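Local coordinates for protein FucU (Bifidobacterium longum subsp. infantis, PDB 3MVK) that probably interconverts the alpha and beta anomers of L-fucose and the pyranose and furanose forms of beta-D-ribose, at residues Met20-Gln25 / Pro64-Val69; Glu36-Asn41 / Glu117-Ala122; Val91-Ile96 / Arg102-Ile107. All coordinates share one frame; numbering follows the deposited sequence.

Interaction 1 of 3, residues Met20-Gln25 / Pro64-Val69; sequences MGHGDQ and PLDTYV. With NA (sodium ion), chain B.
H22 reaches across from the loop after helix 11-19 to meet D66 and Y68 with the far end of its imidazole. CG stands anti to the backbone N (chi1 -170°), which carries the ring out over the other loop. Beyond CB, H22 CD2 runs past the D66 carboxylate, 3.4 Å from D66 OD1. The next atom makes the bond: H22 NE2 donates to D66 OD1 over 2.9 Å, somewhat bent, with the acceptor close to the imidazole plane but the donor lying above the carboxylate plane. Y68 N donates to the same D66 OD1, also 2.9 Å away, from the other face of that plane; this closes an Asx turn and fixes the carboxylate, whose OD2 is held by Q140. The H22 CE1 corner is 3.5 Å above the centre of the Y68 ring, giving a T-shaped stack with planes 72° apart, while Y68 OH bonds D82 of the second subunit. H22 ND1 turns to a bound glycerol, probably from the crystallisation liquor. G23 suits the third position of the type II turn G21-D24, where phi is positive, and T67 OG1 binds the sodium ion at 2.8 Å. Aspartate and tyrosine thus set both the position and the rotation of the imidazole, leaving ND1 to face a polyol. This is consistent with a sugar-binding pocket at the subunit boundary.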
HETATM    1  N   MSE G  20      -9.856  22.164  -0.315  1.00 15.25           N
HETATM    2  CA  MSE G  20     -10.473  22.653   0.920  1.00 14.58           C
HETATM    3  C   MSE G  20     -11.746  23.419   0.611  1.00 14.52           C
HETATM    4  O   MSE G  20     -11.851  24.092  -0.429  1.00 14.90           O
HETATM    5  CB  MSE G  20      -9.474  23.550   1.674  1.00 15.09           C
HETATM    6  CG  MSE G  20      -8.366  22.730   2.260  1.00 13.56           C
HETATM    7 SE   MSE G  20      -6.935  23.816   3.075  1.00 22.93          SE
HETATM    8  CE  MSE G  20      -7.896  24.577   4.648  1.00 16.00           C
ATOM      9  N   GLY G  21     -12.707  23.302   1.522  1.00 15.17           N
ATOM     10  CA  GLY G  21     -13.992  23.980   1.390  1.00 15.71           C
ATOM     11  C   GLY G  21     -14.281  24.832   2.618  1.00 15.95           C
ATOM     12  O   GLY G  21     -13.437  24.988   3.518  1.00 16.48           O
ATOM     13  N   HIS G  22     -15.495  25.368   2.658  1.00 15.78           N
ATOM     14  CA  HIS G  22     -15.901  26.286   3.714  1.00 16.45           C
ATOM     15  C   HIS G  22     -15.776  25.683   5.128  1.00 15.90           C
ATOM     16  O   HIS G  22     -16.392  24.666   5.455  1.00 16.26           O
ATOM     17  CB  HIS G  22     -17.335  26.733   3.407  1.00 16.17           C
ATOM     18  CG  HIS G  22     -17.805  27.860   4.259  1.00 17.86           C
ATOM     19  ND1 HIS G  22     -19.148  28.137   4.435  1.00 17.90           N
ATOM     20  CD2 HIS G  22     -17.124  28.785   4.981  1.00 19.18           C
ATOM     21  CE1 HIS G  22     -19.267  29.194   5.225  1.00 20.09           C
ATOM     22  NE2 HIS G  22     -18.059  29.605   5.569  1.00 18.06           N
ATOM     23  N   GLY G  23     -14.960  26.325   5.971  1.00 15.69           N
ATOM     24  CA  GLY G  23     -14.726  25.829   7.312  1.00 15.42           C
ATOM     25  C   GLY G  23     -13.476  24.995   7.520  1.00 15.19           C
ATOM     26  O   GLY G  23     -13.024  24.815   8.662  1.00 15.58           O
ATOM     27  N   ASP G  24     -12.911  24.457   6.439  1.00 16.04           N
ATOM     28  CA  ASP G  24     -11.652  23.709   6.559  1.00 14.90           C
ATOM     29  C   ASP G  24     -10.546  24.618   7.063  1.00 14.88           C
ATOM     30  O   ASP G  24     -10.542  25.821   6.774  1.00 14.26           O
ATOM     31  CB  ASP G  24     -11.207  23.124   5.204  1.00 15.18           C
ATOM     32  CG  ASP G  24     -11.905  21.817   4.869  1.00 15.86           C
ATOM     33  OD1 ASP G  24     -12.282  21.061   5.790  1.00 16.27           O
ATOM     34  OD2 ASP G  24     -12.040  21.546   3.658  1.00 15.69           O
ATOM     35  N   GLN G  25      -9.622  24.029   7.823  1.00 14.63           N
ATOM     36  CA  GLN G  25      -8.487  24.773   8.395  1.00 15.06           C
ATOM     37  C   GLN G  25      -7.144  24.231   7.919  1.00 15.19           C
ATOM     38  O   GLN G  25      -6.975  23.030   7.679  1.00 15.03           O
ATOM     39  CB  GLN G  25      -8.524  24.726   9.918  1.00 15.17           C
ATOM     40  CG  GLN G  25      -9.709  25.485  10.480  1.00 16.26           C
ATOM     41  CD  GLN G  25      -9.795  25.410  11.988  1.00 19.23           C
ATOM     42  OE1 GLN G  25      -9.013  24.719  12.632  1.00 20.51           O
ATOM     43  NE2 GLN G  25     -10.778  26.109  12.558  1.00 20.86           N
ATOM     44  N   PRO G  64      -9.584  32.461   0.466  1.00 20.41           N
ATOM     45  CA  PRO G  64     -10.433  33.416   1.169  1.00 20.18           C
ATOM     46  C   PRO G  64     -10.572  33.067   2.650  1.00 19.36           C
ATOM     47  O   PRO G  64     -10.776  31.894   3.017  1.00 18.99           O
ATOM     48  CB  PRO G  64     -11.790  33.283   0.442  1.00 20.40           C
ATOM     49  CG  PRO G  64     -11.810  31.877  -0.020  1.00 21.27           C
ATOM     50  CD  PRO G  64     -10.368  31.480  -0.315  1.00 20.28           C
ATOM     51  N   LEU G  65     -10.435  34.079   3.502  1.00 19.24           N
ATOM     52  CA  LEU G  65     -10.627  33.867   4.932  1.00 18.77           C
ATOM     53  C   LEU G  65     -12.102  33.907   5.268  1.00 18.48           C
ATOM     54  O   LEU G  65     -12.820  34.801   4.796  1.00 19.23           O
ATOM     55  CB  LEU G  65      -9.903  34.945   5.739  1.00 19.70           C
ATOM     56  CG  LEU G  65      -8.381  34.841   5.789  1.00 20.56           C
ATOM     57  CD1 LEU G  65      -7.823  36.061   6.496  1.00 21.33           C
ATOM     58  CD2 LEU G  65      -7.952  33.543   6.491  1.00 23.03           C
ATOM     59  N   ASP G  66     -12.521  32.985   6.130  1.00 17.89           N
ATOM     60  CA  ASP G  66     -13.920  32.806   6.510  1.00 18.36           C
ATOM     61  C   ASP G  66     -14.548  34.042   7.157  1.00 19.33           C
ATOM     62  O   ASP G  66     -14.044  34.539   8.178  1.00 19.38           O
ATOM     63  CB  ASP G  66     -14.064  31.607   7.438  1.00 18.01           C
ATOM     64  CG  ASP G  66     -15.484  31.043   7.476  1.00 17.62           C
ATOM     65  OD1 ASP G  66     -16.402  31.601   6.809  1.00 17.55           O
ATOM     66  OD2 ASP G  66     -15.674  30.038   8.193  1.00 18.33           O
ATOM     67  N   THR G  67     -15.650  34.508   6.565  1.00 19.69           N
ATOM     68  CA  THR G  67     -16.416  35.641   7.105  1.00 21.09           C
ATOM     69  C   THR G  67     -17.588  35.168   7.977  1.00 20.90           C
ATOM     70  O   THR G  67     -18.281  35.995   8.569  1.00 21.48           O
ATOM     71  CB  THR G  67     -16.981  36.549   5.972  1.00 21.35           C
ATOM     72  OG1 THR G  67     -17.892  35.787   5.172  1.00 23.30           O
ATOM     73  CG2 THR G  67     -15.861  37.115   5.093  1.00 22.65           C
ATOM     74  N   TYR G  68     -17.803  33.851   8.054  1.00 20.41           N
ATOM     75  CA  TYR G  68     -18.857  33.261   8.898  1.00 20.31           C
ATOM     76  C   TYR G  68     -18.433  33.086  10.353  1.00 21.05           C
ATOM     77  O   TYR G  68     -19.233  32.668  11.200  1.00 21.69           O
ATOM     78  CB  TYR G  68     -19.345  31.926   8.327  1.00 19.91           C
ATOM     79  CG  TYR G  68     -20.194  32.077   7.104  1.00 18.39           C
ATOM     80  CD1 TYR G  68     -21.541  31.696   7.113  1.00 21.12           C
ATOM     81  CD2 TYR G  68     -19.665  32.615   5.930  1.00 18.58           C
ATOM     82  CE1 TYR G  68     -22.337  31.843   5.963  1.00 21.80           C
ATOM     83  CE2 TYR G  68     -20.454  32.756   4.768  1.00 19.54           C
ATOM     84  CZ  TYR G  68     -21.783  32.371   4.808  1.00 22.61           C
ATOM     85  OH  TYR G  68     -22.562  32.524   3.687  1.00 22.97           O
ATOM     86  N   VAL G  69     -17.169  33.384  10.637  1.00 20.72           N
ATOM     87  CA  VAL G  69     -16.682  33.503  12.017  1.00 21.26           C
ATOM     88  C   VAL G  69     -15.999  34.848  12.137  1.00 21.36           C
ATOM     89  O   VAL G  69     -15.525  35.382  11.149  1.00 21.49           O
ATOM     90  CB  VAL G  69     -15.657  32.392  12.434  1.00 21.26           C
ATOM     91  CG1 VAL G  69     -16.324  31.049  12.564  1.00 20.99           C
ATOM     92  CG2 VAL G  69     -14.440  32.332  11.478  1.00 20.72           C
TER
HETATM   93 NA    NA B 149     -16.717  33.682   3.698  1.00 22.84          NA

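Interaction 2 of 3, residues Glu36-Asn41 / Glu117-Ala122; sequences ESIGKN and EQAKNA
An apolar contact with a water beside it joins I38, at the end of helix 35-38, to A119 and K120, in the type I turn A119-A122 that follows on helix 112-119. The branch methyl does the closest work: I38 CG2, set anti to the backbone N, touches A119 CB at 3.6 Å. A119 is small enough to let the two chain segments approach, and its methyl also rests on F33 and V27. The other arm of I38 goes to the lysine, with I38 CD1 lying 3.8 Å from K120 CE and the two side chains crossing at about a right angle. Lysine fits this exposed position because its methylenes can lie against the isoleucine while the ammonium group stays at the surface. There K120 NZ forms a salt bridge with E117 OE2 at 2.9 Å, approaching on the syn side, 15° out of the carboxylate plane, which holds the tip of the extended chain. Beside the apolar contact, a water accepts from N41 N at 2.9 Å. It has I38 O within reach at 2.7 Å and, farther off, K120 O at 3.3 Å. Helix 35-38 connects parallel strands 25-29 and 43-47, helix 112-119 connects 107-110 and 124-128, and the contact is where two beta-alpha-beta crossovers pack together in this alpha/beta fold.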
ATOM      1  N   GLU G  36       5.027  17.307  11.996  1.00 14.66           N
ATOM      2  CA  GLU G  36       4.812  15.930  11.542  1.00 14.92           C
ATOM      3  C   GLU G  36       3.950  15.147  12.525  1.00 16.24           C
ATOM      4  O   GLU G  36       3.091  14.363  12.114  1.00 15.78           O
ATOM      5  CB  GLU G  36       6.129  15.207  11.262  1.00 15.64           C
ATOM      6  CG  GLU G  36       6.936  15.768  10.095  1.00 15.21           C
ATOM      7  CD  GLU G  36       6.322  15.497   8.718  1.00 17.95           C
ATOM      8  OE1 GLU G  36       5.359  14.697   8.613  1.00 20.15           O
ATOM      9  OE2 GLU G  36       6.786  16.120   7.727  1.00 18.27           O
ATOM     10  N   SER G  37       4.172  15.345  13.823  1.00 15.87           N
ATOM     11  CA  SER G  37       3.360  14.625  14.804  1.00 15.56           C
ATOM     12  C   SER G  37       1.932  15.189  14.907  1.00 15.77           C
ATOM     13  O   SER G  37       0.930  14.439  14.880  1.00 14.52           O
ATOM     14  CB  SER G  37       4.071  14.597  16.167  1.00 16.09           C
ATOM     15  OG  SER G  37       4.249  15.899  16.705  1.00 16.08           O
ATOM     16  N   ILE G  38       1.828  16.510  15.016  1.00 14.87           N
ATOM     17  CA  ILE G  38       0.528  17.163  15.031  1.00 15.43           C
ATOM     18  C   ILE G  38      -0.233  16.830  13.753  1.00 15.80           C
ATOM     19  O   ILE G  38      -1.435  16.613  13.793  1.00 15.61           O
ATOM     20  CB  ILE G  38       0.674  18.700  15.181  1.00 15.34           C
ATOM     21  CG1 ILE G  38       1.185  19.059  16.580  1.00 17.50           C
ATOM     22  CG2 ILE G  38      -0.691  19.424  14.908  1.00 16.09           C
ATOM     23  CD1 ILE G  38       0.224  18.688  17.737  1.00 18.86           C
ATOM     24  N   GLY G  39       0.490  16.766  12.641  1.00 15.94           N
ATOM     25  CA  GLY G  39      -0.141  16.565  11.334  1.00 17.23           C
ATOM     26  C   GLY G  39      -0.257  15.105  10.946  1.00 17.37           C
ATOM     27  O   GLY G  39      -0.433  14.808   9.773  1.00 17.53           O
ATOM     28  N   LYS G  40      -0.173  14.204  11.925  1.00 18.47           N
ATOM     29  CA  LYS G  40      -0.123  12.751  11.639  1.00 19.77           C
ATOM     30  C   LYS G  40      -1.311  12.279  10.795  1.00 20.66           C
ATOM     31  O   LYS G  40      -1.139  11.443   9.907  1.00 21.59           O
ATOM     32  CB  LYS G  40       0.006  11.926  12.929  1.00 20.40           C
ATOM     33  N   ASN G  41      -2.488  12.840  11.042  1.00 21.64           N
ATOM     34  CA  ASN G  41      -3.706  12.470  10.300  1.00 23.36           C
ATOM     35  C   ASN G  41      -4.109  13.510   9.273  1.00 23.07           C
ATOM     36  O   ASN G  41      -5.266  13.541   8.812  1.00 25.84           O
ATOM     37  CB  ASN G  41      -4.858  12.250  11.270  1.00 23.90           C
ATOM     38  CG  ASN G  41      -4.598  11.116  12.208  1.00 27.31           C
ATOM     39  OD1 ASN G  41      -4.178  10.034  11.792  1.00 30.70           O
ATOM     40  ND2 ASN G  41      -4.826  11.355  13.492  1.00 28.98           N
ATOM     41  N   GLU G 117      -4.263  21.007  20.128  1.00 17.67           N
ATOM     42  CA  GLU G 117      -5.472  20.191  19.971  1.00 19.00           C
ATOM     43  C   GLU G 117      -6.270  20.612  18.758  1.00 18.20           C
ATOM     44  O   GLU G 117      -6.731  19.758  17.988  1.00 18.52           O
ATOM     45  CB  GLU G 117      -6.344  20.219  21.248  1.00 19.80           C
ATOM     46  CG  GLU G 117      -5.725  19.441  22.404  1.00 23.88           C
ATOM     47  CD  GLU G 117      -5.283  18.045  21.964  1.00 26.45           C
ATOM     48  OE1 GLU G 117      -6.145  17.238  21.559  1.00 30.38           O
ATOM     49  OE2 GLU G 117      -4.071  17.770  21.984  1.00 28.43           O
ATOM     50  N   GLN G 118      -6.388  21.915  18.546  1.00 17.35           N
ATOM     51  CA  GLN G 118      -7.094  22.418  17.364  1.00 17.54           C
ATOM     52  C   GLN G 118      -6.328  22.096  16.075  1.00 17.54           C
ATOM     53  O   GLN G 118      -6.946  21.764  15.057  1.00 17.47           O
ATOM     54  CB  GLN G 118      -7.347  23.927  17.468  1.00 18.48           C
ATOM     55  CG  GLN G 118      -8.236  24.510  16.341  1.00 19.79           C
ATOM     56  CD  GLN G 118      -9.580  23.787  16.190  1.00 25.10           C
ATOM     57  OE1 GLN G 118     -10.176  23.349  17.180  1.00 29.18           O
ATOM     58  NE2 GLN G 118     -10.073  23.681  14.953  1.00 24.10           N
ATOM     59  N   ALA G 119      -4.997  22.204  16.126  1.00 16.53           N
ATOM     60  CA  ALA G 119      -4.152  21.944  14.947  1.00 15.91           C
ATOM     61  C   ALA G 119      -4.217  20.501  14.492  1.00 16.09           C
ATOM     62  O   ALA G 119      -4.033  20.212  13.317  1.00 16.15           O
ATOM     63  CB  ALA G 119      -2.698  22.366  15.217  1.00 15.09           C
ATOM     64  N   LYS G 120      -4.481  19.586  15.428  1.00 16.78           N
ATOM     65  CA  LYS G 120      -4.623  18.181  15.079  1.00 18.16           C
ATOM     66  C   LYS G 120      -5.853  17.925  14.194  1.00 18.42           C
ATOM     67  O   LYS G 120      -5.986  16.851  13.589  1.00 19.62           O
ATOM     68  CB  LYS G 120      -4.728  17.344  16.340  1.00 17.77           C
ATOM     69  CG  LYS G 120      -3.410  17.100  17.037  1.00 18.56           C
ATOM     70  CD  LYS G 120      -3.646  16.346  18.354  1.00 21.85           C
ATOM     71  CE  LYS G 120      -2.417  16.419  19.239  1.00 24.71           C
ATOM     72  NZ  LYS G 120      -2.709  15.727  20.530  1.00 27.48           N
ATOM     73  N   ASN G 121      -6.746  18.899  14.155  1.00 18.16           N
ATOM     74  CA  ASN G 121      -7.957  18.797  13.345  1.00 19.05           C
ATOM     75  C   ASN G 121      -7.817  19.440  11.962  1.00 18.02           C
ATOM     76  O   ASN G 121      -8.759  19.417  11.140  1.00 18.06           O
ATOM     77  CB  ASN G 121      -9.150  19.381  14.103  1.00 20.04           C
ATOM     78  CG  ASN G 121      -9.530  18.557  15.331  1.00 23.97           C
ATOM     79  OD1 ASN G 121      -9.314  17.341  15.382  1.00 27.57           O
ATOM     80  ND2 ASN G 121     -10.118  19.222  16.322  1.00 29.52           N
ATOM     81  N   ALA G 122      -6.643  19.997  11.679  1.00 16.14           N
ATOM     82  CA  ALA G 122      -6.440  20.706  10.425  1.00 15.38           C
ATOM     83  C   ALA G 122      -6.402  19.737   9.243  1.00 14.76           C
ATOM     84  O   ALA G 122      -5.982  18.589   9.385  1.00 15.62           O
ATOM     85  CB  ALA G 122      -5.154  21.517  10.466  1.00 16.31           C
TER
HETATM   86  O   HOH W   1      -3.373  15.263  12.432  1.00 22.40           O

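Interaction 3 of 3, residues Val91-Ile96 / Arg102-Ile107; sequences VYAGLI and RGADAI
Y92 meets I107 with its CB, 4.4 Å from I107 CD1, and not with its ring, which turns from the contact and packs on L56 and L75 while its hydroxyl bonds the carbonyl of A135. The other flat group, the R102 guanidinium, has A106 CB over one face, 4.1 Å above the plane and displaced toward the rim; it bonds the backbone carbonyls of D66 and V69 and forms a salt bridge with D100. The contact itself is carried by aliphatic groups. A93 CB meets A104 CB at 3.7 Å, and the small methyls let the helix and the 3-10 segment come close, A93 CA to A104 CA 4.5 Å. I107 points at the helix, its CD1 3.8 Å from A93 CA. I96 uses both branches: its CD1, at the end of an extended arm, lies 3.7 Å from I107 CG1, while its CG2, anti to the backbone N (chi1 -69° for the other branch), sits 3.7 Å from G103 O and also faces A106 CB. Replacing I96 by alanine removes both branches, and is likely to open a gap facing I107 and A106. G103 has positive phi, where glycine is favoured, and starts the tight turn in which its carbonyl receives A106 N. The arrangement is that of a beta-alpha-beta crossover, helix 88-97 joining parallel neighbouring strands 73-76 and 107-110 and packing against the start of the second.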
ATOM      1  N   VAL G  91       2.968  41.575  11.545  1.00 17.99           N
ATOM      2  CA  VAL G  91       3.186  41.273  10.129  1.00 18.15           C
ATOM      3  C   VAL G  91       1.972  40.503   9.586  1.00 17.44           C
ATOM      4  O   VAL G  91       1.404  40.851   8.540  1.00 17.22           O
ATOM      5  CB  VAL G  91       4.473  40.472   9.913  1.00 17.97           C
ATOM      6  CG1 VAL G  91       4.591  39.982   8.465  1.00 19.38           C
ATOM      7  CG2 VAL G  91       5.693  41.314  10.306  1.00 19.20           C
ATOM      8  N   TYR G  92       1.552  39.477  10.326  1.00 17.01           N
ATOM      9  CA  TYR G  92       0.395  38.689   9.904  1.00 16.83           C
ATOM     10  C   TYR G  92      -0.859  39.557   9.781  1.00 17.56           C
ATOM     11  O   TYR G  92      -1.621  39.430   8.823  1.00 17.88           O
ATOM     12  CB  TYR G  92       0.127  37.551  10.895  1.00 16.80           C
ATOM     13  CG  TYR G  92       1.116  36.403  10.846  1.00 16.39           C
ATOM     14  CD1 TYR G  92       1.934  36.180   9.719  1.00 18.23           C
ATOM     15  CD2 TYR G  92       1.200  35.500  11.913  1.00 17.28           C
ATOM     16  CE1 TYR G  92       2.818  35.093   9.674  1.00 17.93           C
ATOM     17  CE2 TYR G  92       2.072  34.422  11.869  1.00 17.99           C
ATOM     18  CZ  TYR G  92       2.880  34.227  10.751  1.00 17.33           C
ATOM     19  OH  TYR G  92       3.731  33.139  10.715  1.00 17.20           O
ATOM     20  N   ALA G  93      -1.067  40.444  10.752  1.00 17.76           N
ATOM     21  CA  ALA G  93      -2.208  41.369  10.705  1.00 17.86           C
ATOM     22  C   ALA G  93      -2.213  42.235   9.440  1.00 18.22           C
ATOM     23  O   ALA G  93      -3.264  42.425   8.835  1.00 18.34           O
ATOM     24  CB  ALA G  93      -2.247  42.239  11.968  1.00 17.73           C
ATOM     25  N   GLY G  94      -1.040  42.750   9.065  1.00 18.37           N
ATOM     26  CA  GLY G  94      -0.854  43.585   7.879  1.00 18.79           C
ATOM     27  C   GLY G  94      -1.169  42.798   6.628  1.00 19.31           C
ATOM     28  O   GLY G  94      -1.841  43.299   5.728  1.00 19.83           O
ATOM     29  N   LEU G  95      -0.699  41.553   6.579  1.00 18.54           N
ATOM     30  CA  LEU G  95      -0.937  40.727   5.395  1.00 18.68           C
ATOM     31  C   LEU G  95      -2.411  40.375   5.244  1.00 18.53           C
ATOM     32  O   LEU G  95      -2.944  40.358   4.121  1.00 19.77           O
ATOM     33  CB  LEU G  95      -0.055  39.462   5.416  1.00 18.12           C
ATOM     34  CG  LEU G  95       1.455  39.720   5.265  1.00 18.98           C
ATOM     35  CD1 LEU G  95       2.278  38.475   5.596  1.00 19.50           C
ATOM     36  CD2 LEU G  95       1.860  40.253   3.907  1.00 19.84           C
ATOM     37  N   ILE G  96      -3.070  40.099   6.362  1.00 18.58           N
ATOM     38  CA  ILE G  96      -4.506  39.835   6.352  1.00 19.37           C
ATOM     39  C   ILE G  96      -5.267  41.085   5.928  1.00 20.76           C
ATOM     40  O   ILE G  96      -6.196  41.008   5.127  1.00 21.13           O
ATOM     41  CB  ILE G  96      -4.986  39.309   7.715  1.00 19.42           C
ATOM     42  CG1 ILE G  96      -4.426  37.892   7.930  1.00 19.71           C
ATOM     43  CG2 ILE G  96      -6.529  39.394   7.837  1.00 19.57           C
ATOM     44  CD1 ILE G  96      -4.636  37.316   9.322  1.00 20.66           C
ATOM     45  N   ARG G 102     -11.068  43.361   8.231  1.00 25.82           N
ATOM     46  CA  ARG G 102     -10.996  43.099   9.669  1.00 25.24           C
ATOM     47  C   ARG G 102      -9.572  43.195  10.195  1.00 24.98           C
ATOM     48  O   ARG G 102      -9.361  43.557  11.347  1.00 25.29           O
ATOM     49  CB  ARG G 102     -11.593  41.747   9.998  1.00 25.36           C
ATOM     50  CG  ARG G 102     -13.103  41.712   9.815  1.00 25.15           C
ATOM     51  CD  ARG G 102     -13.625  40.315  10.017  1.00 27.21           C
ATOM     52  NE  ARG G 102     -13.173  39.412   8.956  1.00 27.59           N
ATOM     53  CZ  ARG G 102     -13.525  38.135   8.873  1.00 27.60           C
ATOM     54  NH1 ARG G 102     -14.318  37.626   9.799  1.00 28.97           N
ATOM     55  NH2 ARG G 102     -13.091  37.381   7.869  1.00 26.57           N
ATOM     56  N   GLY G 103      -8.606  42.878   9.338  1.00 24.34           N
ATOM     57  CA  GLY G 103      -7.187  42.996   9.674  1.00 24.05           C
ATOM     58  C   GLY G 103      -6.853  42.230  10.946  1.00 23.37           C
ATOM     59  O   GLY G 103      -7.246  41.066  11.107  1.00 22.16           O
ATOM     60  N   ALA G 104      -6.156  42.888  11.873  1.00 22.83           N
ATOM     61  CA  ALA G 104      -5.859  42.294  13.179  1.00 22.41           C
ATOM     62  C   ALA G 104      -7.087  41.749  13.938  1.00 22.21           C
ATOM     63  O   ALA G 104      -6.967  40.818  14.744  1.00 21.78           O
ATOM     64  CB  ALA G 104      -5.103  43.303  14.047  1.00 22.31           C
ATOM     65  N   ASP G 105      -8.254  42.350  13.716  1.00 22.10           N
ATOM     66  CA  ASP G 105      -9.480  41.900  14.394  1.00 22.50           C
ATOM     67  C   ASP G 105      -9.935  40.505  13.927  1.00 21.27           C
ATOM     68  O   ASP G 105     -10.760  39.856  14.577  1.00 21.65           O
ATOM     69  CB  ASP G 105     -10.603  42.932  14.229  1.00 23.45           C
ATOM     70  CG  ASP G 105     -10.259  44.267  14.883  1.00 27.26           C
ATOM     71  OD1 ASP G 105      -9.667  44.240  15.975  1.00 31.49           O
ATOM     72  OD2 ASP G 105     -10.556  45.332  14.308  1.00 33.11           O
ATOM     73  N   ALA G 106      -9.358  40.040  12.826  1.00 21.21           N
ATOM     74  CA  ALA G 106      -9.677  38.709  12.299  1.00 19.83           C
ATOM     75  C   ALA G 106      -8.820  37.631  12.965  1.00 20.04           C
ATOM     76  O   ALA G 106      -8.975  36.439  12.664  1.00 17.98           O
ATOM     77  CB  ALA G 106      -9.484  38.675  10.794  1.00 20.79           C
ATOM     78  N   ILE G 107      -7.929  38.043  13.871  1.00 18.65           N
ATOM     79  CA  ILE G 107      -6.984  37.111  14.486  1.00 18.48           C
ATOM     80  C   ILE G 107      -7.320  36.862  15.954  1.00 18.82           C
ATOM     81  O   ILE G 107      -7.320  37.790  16.765  1.00 19.31           O
ATOM     82  CB  ILE G 107      -5.515  37.612  14.357  1.00 19.04           C
ATOM     83  CG1 ILE G 107      -5.188  37.979  12.902  1.00 18.53           C
ATOM     84  CG2 ILE G 107      -4.554  36.547  14.886  1.00 19.14           C
ATOM     85  CD1 ILE G 107      -3.808  38.564  12.688  1.00 21.27           C
TER

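Overall arrangement
Interaction 1 sits between the other two in contact terms. Its centre is about 18 Å from that of interaction 2, which it meets where Q25 OE1 lies 2.8 Å from Q118 NE2, a probable hydrogen bond. Its centre is about 16 Å from that of interaction 3, to which R102 ties it: R102 NH1 is 2.9 Å from V69 O and R102 NH2 3.0 Å from D66 O. Interactions 2 and 3 lie on opposite sides of the chain's centre, their nearest atoms about 12 Å apart. Glycerol bound at H22, probably from the crystallisation liquor, is consistent with a sugar pocket at interaction 1. A further bond between subunits joins S37 of interaction 2 to D24 of a neighbouring subunit.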